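Local coordinates for uric acid degradation bifunctional protein TTL (Arabidopsis thaliana, PDB 2Q37), which catalyses the last two steps of urate degradation, hydrolysing 5-hydroxyisourate and stereoselectively decarboxylating the resulting OHCU to (S)-allantoin, the latter through its N-terminal OHCU decarboxylase domain, at residues W119-I133 and A146-L159. Sequence-based numbering, arbitrary orientation.
Sequences WNVLYKKKFGFIFII and ALKERYENRPIVEL. With 3AL (1-[(4S)-2,5-dioxoimidazolidin-4-yl]urea), chain B.
R150 reaches across to the allantoin-binding loop 129-133. CG, anti to the carbonyl carbon (chi1 -74°), sends the chain toward F131; R150 CD then lies at the edge of that ring, 3.6 Å from F131 CE1. A bend at chi3 (53°) carries the guanidinium over that same CE1, which touches one of its faces. R150 NE and NH2 grip E158 OE1 side-on, NE at 2.8 Å in a salt bridge. R150 NH1 donates to I132 O at 2.8 Å, backed by a weak bond from NH2. E158 OE1 also accepts Y123 OH on its anti lone pair, 2.5 Å away, so three donors hold one buried oxygen. With an alanine in place of R150, the E158 carboxylate would probably lose its countercharge and I132 O its side-chain donors, letting the loop shift where F131 O and I133 bind (S)-allantoin. L147 CB sits over one face of the same F131 ring, 3.7 Å from its centroid. Y151 is sandwiched between K126 CD and the edge of W119, a T-shaped pair, and K126 NZ bonds Y151 O at 2.7 Å. Segments 119-127 and 146-150, ending helices 110-127 and 140-150, cross at 29°; F127 meets the start of helix 155-178, whose P155 touches V66 of the second subunit.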
ATOM      1  N   TRP A 119      15.577  -4.306  15.393  1.00 50.58           N
ATOM      2  CA  TRP A 119      14.584  -4.906  14.518  1.00 50.05           C
ATOM      3  C   TRP A 119      13.662  -3.875  13.860  1.00 48.59           C
ATOM      4  O   TRP A 119      13.118  -4.139  12.782  1.00 47.85           O
ATOM      5  CB  TRP A 119      13.755  -5.939  15.270  1.00 51.32           C
ATOM      6  CG  TRP A 119      14.443  -7.254  15.393  1.00 54.73           C
ATOM      7  CD1 TRP A 119      15.319  -7.635  16.369  1.00 56.37           C
ATOM      8  CD2 TRP A 119      14.306  -8.381  14.513  1.00 55.93           C
ATOM      9  NE1 TRP A 119      15.732  -8.933  16.157  1.00 57.06           N
ATOM     10  CE2 TRP A 119      15.127  -9.414  15.025  1.00 56.96           C
ATOM     11  CE3 TRP A 119      13.570  -8.619  13.345  1.00 55.72           C
ATOM     12  CZ2 TRP A 119      15.231 -10.667  14.410  1.00 57.68           C
ATOM     13  CZ3 TRP A 119      13.669  -9.863  12.732  1.00 56.84           C
ATOM     14  CH2 TRP A 119      14.496 -10.873  13.267  1.00 58.06           C
ATOM     15  N   ASN A 120      13.485  -2.714  14.498  1.00 46.22           N
ATOM     16  CA  ASN A 120      12.641  -1.663  13.922  1.00 44.70           C
ATOM     17  C   ASN A 120      13.285  -1.190  12.640  1.00 45.93           C
ATOM     18  O   ASN A 120      12.602  -0.877  11.657  1.00 46.40           O
ATOM     19  CB  ASN A 120      12.490  -0.482  14.868  1.00 42.85           C
ATOM     20  CG  ASN A 120      11.257  -0.587  15.722  1.00 42.41           C
ATOM     21  OD1 ASN A 120      10.144  -0.642  15.206  1.00 44.66           O
ATOM     22  ND2 ASN A 120      11.441  -0.622  17.036  1.00 40.81           N
ATOM     23  N   VAL A 121      14.612  -1.138  12.658  1.00 45.58           N
ATOM     24  CA  VAL A 121      15.370  -0.732  11.493  1.00 44.48           C
ATOM     25  C   VAL A 121      15.196  -1.789  10.409  1.00 44.07           C
ATOM     26  O   VAL A 121      14.966  -1.452   9.247  1.00 44.42           O
ATOM     27  CB  VAL A 121      16.861  -0.613  11.819  1.00 44.69           C
ATOM     28  CG1 VAL A 121      17.652  -0.386  10.535  1.00 43.97           C
ATOM     29  CG2 VAL A 121      17.085   0.522  12.792  1.00 43.07           C
ATOM     30  N   LEU A 122      15.312  -3.064  10.794  1.00 43.30           N
ATOM     31  CA  LEU A 122      15.168  -4.174   9.851  1.00 43.11           C
ATOM     32  C   LEU A 122      13.778  -4.213   9.229  1.00 42.55           C
ATOM     33  O   LEU A 122      13.635  -4.466   8.040  1.00 44.72           O
ATOM     34  CB  LEU A 122      15.397  -5.521  10.532  1.00 43.39           C
ATOM     35  CG  LEU A 122      16.674  -5.785  11.321  1.00 45.53           C
ATOM     36  CD1 LEU A 122      16.715  -7.279  11.644  1.00 45.66           C
ATOM     37  CD2 LEU A 122      17.913  -5.375  10.521  1.00 44.42           C
ATOM     38  N   TYR A 123      12.759  -3.975  10.045  1.00 40.72           N
ATOM     39  CA  TYR A 123      11.378  -4.010   9.588  1.00 40.04           C
ATOM     40  C   TYR A 123      11.054  -2.879   8.610  1.00 40.59           C
ATOM     41  O   TYR A 123      10.357  -3.088   7.617  1.00 40.89           O
ATOM     42  CB  TYR A 123      10.455  -3.975  10.816  1.00 39.39           C
ATOM     43  CG  TYR A 123       8.971  -4.054  10.541  1.00 35.76           C
ATOM     44  CD1 TYR A 123       8.278  -2.960  10.012  1.00 36.46           C
ATOM     45  CD2 TYR A 123       8.253  -5.209  10.834  1.00 35.68           C
ATOM     46  CE1 TYR A 123       6.900  -3.013   9.779  1.00 35.05           C
ATOM     47  CE2 TYR A 123       6.867  -5.273  10.608  1.00 36.48           C
ATOM     48  CZ  TYR A 123       6.208  -4.171  10.079  1.00 34.91           C
ATOM     49  OH  TYR A 123       4.867  -4.226   9.838  1.00 34.11           O
ATOM     50  N   LYS A 124      11.577  -1.689   8.886  1.00 41.51           N
ATOM     51  CA  LYS A 124      11.340  -0.526   8.040  1.00 42.58           C
ATOM     52  C   LYS A 124      11.961  -0.747   6.677  1.00 44.14           C
ATOM     53  O   LYS A 124      11.396  -0.369   5.651  1.00 43.46           O
ATOM     54  CB  LYS A 124      11.941   0.717   8.690  1.00 42.95           C
ATOM     55  CG  LYS A 124      11.197   1.999   8.383  1.00 44.58           C
ATOM     56  CD  LYS A 124      11.416   2.452   6.958  1.00 47.85           C
ATOM     57  CE  LYS A 124      10.771   3.813   6.722  1.00 49.32           C
ATOM     58  NZ  LYS A 124      11.046   4.760   7.848  1.00 49.60           N
ATOM     59  N   LYS A 125      13.139  -1.363   6.674  1.00 46.58           N
ATOM     60  CA  LYS A 125      13.834  -1.651   5.431  1.00 47.44           C
ATOM     61  C   LYS A 125      12.972  -2.610   4.602  1.00 45.94           C
ATOM     62  O   LYS A 125      12.708  -2.367   3.420  1.00 46.57           O
ATOM     63  CB  LYS A 125      15.209  -2.290   5.708  1.00 48.99           C
ATOM     64  CG  LYS A 125      15.967  -2.665   4.426  1.00 52.80           C
ATOM     65  CD  LYS A 125      17.294  -3.416   4.663  1.00 55.65           C
ATOM     66  CE  LYS A 125      18.013  -3.675   3.315  1.00 57.47           C
ATOM     67  NZ  LYS A 125      19.297  -4.455   3.386  1.00 55.80           N
ATOM     68  N   LYS A 126      12.523  -3.691   5.231  1.00 42.58           N
ATOM     69  CA  LYS A 126      11.720  -4.669   4.526  1.00 42.25           C
ATOM     70  C   LYS A 126      10.331  -4.199   4.088  1.00 41.68           C
ATOM     71  O   LYS A 126       9.980  -4.338   2.924  1.00 43.77           O
ATOM     72  CB  LYS A 126      11.583  -5.944   5.362  1.00 42.18           C
ATOM     73  CG  LYS A 126      10.828  -7.102   4.671  1.00 41.33           C
ATOM     74  CD  LYS A 126      11.034  -8.391   5.475  1.00 44.49           C
ATOM     75  CE  LYS A 126      10.382  -9.627   4.858  1.00 44.80           C
ATOM     76  NZ  LYS A 126       8.907  -9.692   5.065  1.00 47.33           N
ATOM     77  N   PHE A 127       9.551  -3.616   4.992  1.00 40.26           N
ATOM     78  CA  PHE A 127       8.186  -3.224   4.644  1.00 36.98           C
ATOM     79  C   PHE A 127       7.923  -1.814   4.138  1.00 34.61           C
ATOM     80  O   PHE A 127       6.900  -1.567   3.506  1.00 35.11           O
ATOM     81  CB  PHE A 127       7.262  -3.563   5.822  1.00 34.21           C
ATOM     82  CG  PHE A 127       7.190  -5.034   6.112  1.00 34.87           C
ATOM     83  CD1 PHE A 127       6.418  -5.880   5.312  1.00 35.56           C
ATOM     84  CD2 PHE A 127       7.937  -5.596   7.144  1.00 34.86           C
ATOM     85  CE1 PHE A 127       6.396  -7.271   5.537  1.00 34.98           C
ATOM     86  CE2 PHE A 127       7.921  -6.987   7.377  1.00 35.06           C
ATOM     87  CZ  PHE A 127       7.150  -7.826   6.571  1.00 33.59           C
ATOM     88  N   GLY A 128       8.824  -0.882   4.402  1.00 33.66           N
ATOM     89  CA  GLY A 128       8.608   0.468   3.904  1.00 32.53           C
ATOM     90  C   GLY A 128       7.927   1.426   4.859  1.00 32.10           C
ATOM     91  O   GLY A 128       7.803   2.606   4.562  1.00 33.86           O
ATOM     92  N   PHE A 129       7.443   0.922   5.983  1.00 31.90           N
ATOM     93  CA  PHE A 129       6.821   1.763   7.002  1.00 30.92           C
ATOM     94  C   PHE A 129       7.250   1.137   8.323  1.00 30.25           C
ATOM     95  O   PHE A 129       7.741   0.000   8.336  1.00 31.28           O
ATOM     96  CB  PHE A 129       5.293   1.794   6.841  1.00 30.49           C
ATOM     97  CG  PHE A 129       4.678   0.454   6.543  1.00 32.97           C
ATOM     98  CD1 PHE A 129       4.456  -0.481   7.570  1.00 32.37           C
ATOM     99  CD2 PHE A 129       4.319   0.114   5.229  1.00 32.01           C
ATOM    100  CE1 PHE A 129       3.887  -1.737   7.293  1.00 32.37           C
ATOM    101  CE2 PHE A 129       3.746  -1.147   4.935  1.00 31.01           C
ATOM    102  CZ  PHE A 129       3.530  -2.074   5.967  1.00 30.96           C
ATOM    103  N   ILE A 130       7.105   1.860   9.426  1.00 28.30           N
ATOM    104  CA  ILE A 130       7.521   1.313  10.717  1.00 27.13           C
ATOM    105  C   ILE A 130       6.566   0.238  11.238  1.00 26.00           C
ATOM    106  O   ILE A 130       5.462   0.064  10.726  1.00 26.19           O
ATOM    107  CB  ILE A 130       7.652   2.426  11.808  1.00 26.23           C
ATOM    108  CG1 ILE A 130       6.311   3.113  12.031  1.00 26.53           C
ATOM    109  CG2 ILE A 130       8.664   3.466  11.376  1.00 24.57           C
ATOM    110  CD1 ILE A 130       6.296   3.956  13.282  1.00 25.71           C
ATOM    111  N   PHE A 131       7.012  -0.489  12.257  1.00 25.46           N
ATOM    112  CA  PHE A 131       6.208  -1.532  12.877  1.00 25.70           C
ATOM    113  C   PHE A 131       5.066  -0.878  13.701  1.00 25.79           C
ATOM    114  O   PHE A 131       5.320  -0.131  14.655  1.00 26.45           O
ATOM    115  CB  PHE A 131       7.111  -2.384  13.769  1.00 23.73           C
ATOM    116  CG  PHE A 131       6.374  -3.420  14.563  1.00 26.23           C
ATOM    117  CD1 PHE A 131       5.735  -4.486  13.928  1.00 25.97           C
ATOM    118  CD2 PHE A 131       6.328  -3.344  15.960  1.00 25.76           C
ATOM    119  CE1 PHE A 131       5.060  -5.472  14.684  1.00 27.20           C
ATOM    120  CE2 PHE A 131       5.656  -4.324  16.723  1.00 25.86           C
ATOM    121  CZ  PHE A 131       5.023  -5.386  16.083  1.00 22.91           C
ATOM    122  N   ILE A 132       3.822  -1.163  13.323  1.00 24.44           N
ATOM    123  CA  ILE A 132       2.633  -0.605  13.985  1.00 23.49           C
ATOM    124  C   ILE A 132       1.871  -1.673  14.767  1.00 24.96           C
ATOM    125  O   ILE A 132       1.527  -2.727  14.239  1.00 24.85           O
ATOM    126  CB  ILE A 132       1.650   0.006  12.961  1.00 23.02           C
ATOM    127  CG1 ILE A 132       2.379   1.043  12.092  1.00 22.73           C
ATOM    128  CG2 ILE A 132       0.463   0.669  13.692  1.00 20.19           C
ATOM    129  CD1 ILE A 132       2.892   2.258  12.878  1.00 22.09           C
ATOM    130  N   ILE A 133       1.608  -1.394  16.031  1.00 25.95           N
ATOM    131  CA  ILE A 133       0.891  -2.329  16.878  1.00 27.68           C
ATOM    132  C   ILE A 133       0.291  -1.510  17.995  1.00 29.40           C
ATOM    133  O   ILE A 133       0.934  -0.579  18.496  1.00 30.01           O
ATOM    134  CB  ILE A 133       1.847  -3.373  17.506  1.00 27.14           C
ATOM    135  CG1 ILE A 133       1.053  -4.540  18.104  1.00 27.00           C
ATOM    136  CG2 ILE A 133       2.667  -2.729  18.621  1.00 25.56           C
ATOM    137  CD1 ILE A 133       1.932  -5.612  18.841  1.00 23.64           C
ATOM    138  N   ALA A 146       6.206 -10.013  18.721  1.00 39.10           N
ATOM    139  CA  ALA A 146       5.173  -9.850  17.695  1.00 38.06           C
ATOM    140  C   ALA A 146       5.808  -9.254  16.437  1.00 39.27           C
ATOM    141  O   ALA A 146       5.367  -9.544  15.321  1.00 38.81           O
ATOM    142  CB  ALA A 146       4.056  -8.955  18.190  1.00 34.50           C
ATOM    143  N   LEU A 147       6.840  -8.429  16.626  1.00 38.79           N
ATOM    144  CA  LEU A 147       7.553  -7.815  15.509  1.00 41.08           C
ATOM    145  C   LEU A 147       8.338  -8.889  14.742  1.00 42.28           C
ATOM    146  O   LEU A 147       8.191  -9.005  13.527  1.00 42.89           O
ATOM    147  CB  LEU A 147       8.484  -6.701  16.022  1.00 40.02           C
ATOM    148  CG  LEU A 147       9.616  -6.020  15.228  1.00 39.10           C
ATOM    149  CD1 LEU A 147       9.642  -6.435  13.779  1.00 37.76           C
ATOM    150  CD2 LEU A 147       9.453  -4.514  15.372  1.00 37.72           C
ATOM    151  N   LYS A 148       9.159  -9.668  15.446  1.00 43.58           N
ATOM    152  CA  LYS A 148       9.935 -10.744  14.815  1.00 44.44           C
ATOM    153  C   LYS A 148       8.997 -11.686  14.062  1.00 45.68           C
ATOM    154  O   LYS A 148       9.288 -12.128  12.945  1.00 46.63           O
ATOM    155  CB  LYS A 148      10.691 -11.562  15.860  1.00 43.85           C
ATOM    156  CG  LYS A 148      11.975 -10.948  16.356  1.00 44.27           C
ATOM    157  CD  LYS A 148      12.576 -11.827  17.435  1.00 43.64           C
ATOM    158  CE  LYS A 148      13.846 -11.214  17.990  1.00 45.15           C
ATOM    159  NZ  LYS A 148      14.027 -11.602  19.424  1.00 44.53           N
ATOM    160  N   GLU A 149       7.875 -12.001  14.695  1.00 45.90           N
ATOM    161  CA  GLU A 149       6.884 -12.878  14.103  1.00 46.47           C
ATOM    162  C   GLU A 149       6.423 -12.237  12.785  1.00 46.57           C
ATOM    163  O   GLU A 149       6.593 -12.809  11.706  1.00 46.91           O
ATOM    164  CB  GLU A 149       5.693 -13.019  15.060  1.00 48.97           C
ATOM    165  CG  GLU A 149       4.895 -14.295  14.932  1.00 55.80           C
ATOM    166  CD  GLU A 149       5.497 -15.458  15.731  1.00 61.31           C
ATOM    167  OE1 GLU A 149       6.711 -15.743  15.565  1.00 62.41           O
ATOM    168  OE2 GLU A 149       4.751 -16.095  16.522  1.00 62.56           O
ATOM    169  N   ARG A 150       5.871 -11.028  12.878  1.00 44.75           N
ATOM    170  CA  ARG A 150       5.345 -10.326  11.708  1.00 43.12           C
ATOM    171  C   ARG A 150       6.342 -10.047  10.596  1.00 42.59           C
ATOM    172  O   ARG A 150       5.950  -9.828   9.447  1.00 40.98           O
ATOM    173  CB  ARG A 150       4.666  -9.026  12.148  1.00 41.28           C
ATOM    174  CG  ARG A 150       3.318  -9.270  12.821  1.00 38.61           C
ATOM    175  CD  ARG A 150       2.784  -8.032  13.509  1.00 36.74           C
ATOM    176  NE  ARG A 150       2.739  -6.889  12.609  1.00 34.26           N
ATOM    177  CZ  ARG A 150       2.206  -5.721  12.929  1.00 33.07           C
ATOM    178  NH1 ARG A 150       1.665  -5.547  14.132  1.00 30.70           N
ATOM    179  NH2 ARG A 150       2.230  -4.725  12.051  1.00 33.00           N
ATOM    180  N   TYR A 151       7.623 -10.072  10.934  1.00 41.76           N
ATOM    181  CA  TYR A 151       8.665  -9.820   9.959  1.00 43.20           C
ATOM    182  C   TYR A 151       8.612 -10.818   8.780  1.00 43.92           C
ATOM    183  O   TYR A 151       9.022 -10.505   7.656  1.00 44.02           O
ATOM    184  CB  TYR A 151      10.027  -9.895  10.646  1.00 43.95           C
ATOM    185  CG  TYR A 151      11.165  -9.418   9.770  1.00 45.48           C
ATOM    186  CD1 TYR A 151      11.343  -8.064   9.507  1.00 45.19           C
ATOM    187  CD2 TYR A 151      12.047 -10.321   9.189  1.00 45.59           C
ATOM    188  CE1 TYR A 151      12.372  -7.624   8.688  1.00 46.74           C
ATOM    189  CE2 TYR A 151      13.078  -9.890   8.366  1.00 46.24           C
ATOM    190  CZ  TYR A 151      13.232  -8.545   8.122  1.00 46.47           C
ATOM    191  OH  TYR A 151      14.236  -8.114   7.297  1.00 48.64           O
ATOM    192  N   GLU A 152       8.095 -12.011   9.042  1.00 43.70           N
ATOM    193  CA  GLU A 152       7.996 -13.058   8.029  1.00 44.80           C
ATOM    194  C   GLU A 152       6.737 -13.012   7.156  1.00 43.32           C
ATOM    195  O   GLU A 152       6.468 -13.954   6.407  1.00 44.40           O
ATOM    196  CB  GLU A 152       8.073 -14.438   8.697  1.00 46.43           C
ATOM    197  CG  GLU A 152       9.368 -15.192   8.458  1.00 52.34           C
ATOM    198  CD  GLU A 152      10.572 -14.507   9.069  1.00 54.87           C
ATOM    199  OE1 GLU A 152      10.493 -14.141  10.262  1.00 57.50           O
ATOM    200  OE2 GLU A 152      11.596 -14.347   8.360  1.00 56.46           O
ATOM    201  N   ASN A 153       5.958 -11.944   7.260  1.00 39.89           N
ATOM    202  CA  ASN A 153       4.741 -11.819   6.469  1.00 36.12           C
ATOM    203  C   ASN A 153       5.071 -11.167   5.135  1.00 34.33           C
ATOM    204  O   ASN A 153       6.118 -10.541   4.987  1.00 33.36           O
ATOM    205  CB  ASN A 153       3.720 -10.946   7.211  1.00 37.34           C
ATOM    206  CG  ASN A 153       3.099 -11.648   8.407  1.00 38.45           C
ATOM    207  OD1 ASN A 153       2.654 -11.005   9.359  1.00 39.76           O
ATOM    208  ND2 ASN A 153       3.052 -12.968   8.357  1.00 38.75           N
ATOM    209  N   ARG A 154       4.182 -11.322   4.161  1.00 33.66           N
ATOM    210  CA  ARG A 154       4.369 -10.693   2.854  1.00 33.46           C
ATOM    211  C   ARG A 154       4.091  -9.201   3.081  1.00 32.62           C
ATOM    212  O   ARG A 154       3.214  -8.845   3.861  1.00 30.97           O
ATOM    213  CB  ARG A 154       3.330 -11.204   1.841  1.00 34.83           C
ATOM    214  CG  ARG A 154       3.265 -12.711   1.558  1.00 31.73           C
ATOM    215  CD  ARG A 154       2.075 -12.980   0.613  1.00 31.69           C
ATOM    216  NE  ARG A 154       2.120 -12.094  -0.560  1.00 32.51           N
ATOM    217  CZ  ARG A 154       1.052 -11.644  -1.223  1.00 31.97           C
ATOM    218  NH1 ARG A 154      -0.176 -11.992  -0.845  1.00 30.61           N
ATOM    219  NH2 ARG A 154       1.215 -10.821  -2.253  1.00 28.19           N
ATOM    220  N   PRO A 155       4.824  -8.308   2.401  1.00 32.99           N
ATOM    221  CA  PRO A 155       4.565  -6.878   2.600  1.00 32.64           C
ATOM    222  C   PRO A 155       3.084  -6.472   2.493  1.00 33.65           C
ATOM    223  O   PRO A 155       2.617  -5.618   3.252  1.00 35.44           O
ATOM    224  CB  PRO A 155       5.418  -6.224   1.518  1.00 30.71           C
ATOM    225  CG  PRO A 155       6.623  -7.121   1.479  1.00 30.02           C
ATOM    226  CD  PRO A 155       5.984  -8.509   1.513  1.00 33.36           C
ATOM    227  N   ILE A 156       2.339  -7.079   1.575  1.00 32.24           N
ATOM    228  CA  ILE A 156       0.940  -6.694   1.412  1.00 32.21           C
ATOM    229  C   ILE A 156       0.137  -7.037   2.652  1.00 32.29           C
ATOM    230  O   ILE A 156      -0.739  -6.262   3.032  1.00 31.83           O
ATOM    231  CB  ILE A 156       0.274  -7.351   0.133  1.00 32.37           C
ATOM    232  CG1 ILE A 156      -1.184  -6.910   0.001  1.00 32.16           C
ATOM    233  CG2 ILE A 156       0.297  -8.873   0.222  1.00 32.63           C
ATOM    234  CD1 ILE A 156      -1.366  -5.475  -0.382  1.00 31.77           C
ATOM    235  N   VAL A 157       0.433  -8.181   3.281  1.00 31.13           N
ATOM    236  CA  VAL A 157      -0.286  -8.592   4.487  1.00 31.67           C
ATOM    237  C   VAL A 157       0.130  -7.749   5.683  1.00 31.85           C
ATOM    238  O   VAL A 157      -0.703  -7.435   6.543  1.00 33.32           O
ATOM    239  CB  VAL A 157      -0.084 -10.103   4.847  1.00 32.71           C
ATOM    240  CG1 VAL A 157      -0.577 -10.991   3.711  1.00 31.04           C
ATOM    241  CG2 VAL A 157       1.348 -10.377   5.142  1.00 33.65           C
ATOM    242  N   GLU A 158       1.405  -7.384   5.758  1.00 29.43           N
ATOM    243  CA  GLU A 158       1.818  -6.530   6.852  1.00 31.13           C
ATOM    244  C   GLU A 158       1.062  -5.196   6.763  1.00 31.57           C
ATOM    245  O   GLU A 158       0.749  -4.582   7.776  1.00 31.18           O
ATOM    246  CB  GLU A 158       3.334  -6.284   6.834  1.00 31.33           C
ATOM    247  CG  GLU A 158       4.076  -7.213   7.778  1.00 31.98           C
ATOM    248  CD  GLU A 158       3.411  -7.295   9.145  1.00 32.39           C
ATOM    249  OE1 GLU A 158       3.506  -6.335   9.949  1.00 32.10           O
ATOM    250  OE2 GLU A 158       2.766  -8.327   9.409  1.00 34.09           O
ATOM    251  N   LEU A 159       0.757  -4.768   5.543  1.00 31.79           N
ATOM    252  CA  LEU A 159       0.042  -3.525   5.328  1.00 31.75           C
ATOM    253  C   LEU A 159      -1.397  -3.624   5.863  1.00 33.74           C
ATOM    254  O   LEU A 159      -1.971  -2.618   6.273  1.00 35.14           O
ATOM    255  CB  LEU A 159       0.044  -3.205   3.835  1.00 29.57           C
ATOM    256  CG  LEU A 159      -0.357  -1.836   3.282  1.00 31.27           C
ATOM    257  CD1 LEU A 159      -1.717  -1.943   2.704  1.00 30.50           C
ATOM    258  CD2 LEU A 159      -0.273  -0.736   4.363  1.00 30.04           C
TER
HETATM  259  C4  3AL B 200       2.007   3.306  18.161  1.00 34.92           C
HETATM  260  C5  3AL B 200       1.793   4.463  19.000  1.00 34.46           C
HETATM  261  O5  3AL B 200       2.172   5.606  18.979  1.00 37.63           O
HETATM  262  N7  3AL B 200       0.938   4.124  20.067  1.00 36.27           N
HETATM  263  C8  3AL B 200       0.642   2.780  19.897  1.00 36.27           C
HETATM  264  O8  3AL B 200      -0.088   2.163  20.662  1.00 34.99           O
HETATM  265  N9  3AL B 200       1.272   2.255  18.770  1.00 36.03           N
HETATM  266  N3  3AL B 200       3.432   3.060  17.943  1.00 32.20           N
HETATM  267  C2  3AL B 200       3.768   1.913  17.074  1.00 28.33           C
HETATM  268  N1  3AL B 200       4.947   1.728  16.883  1.00 30.29           N
HETATM  269  O2  3AL B 200       2.795   1.183  16.561  1.00 26.49           O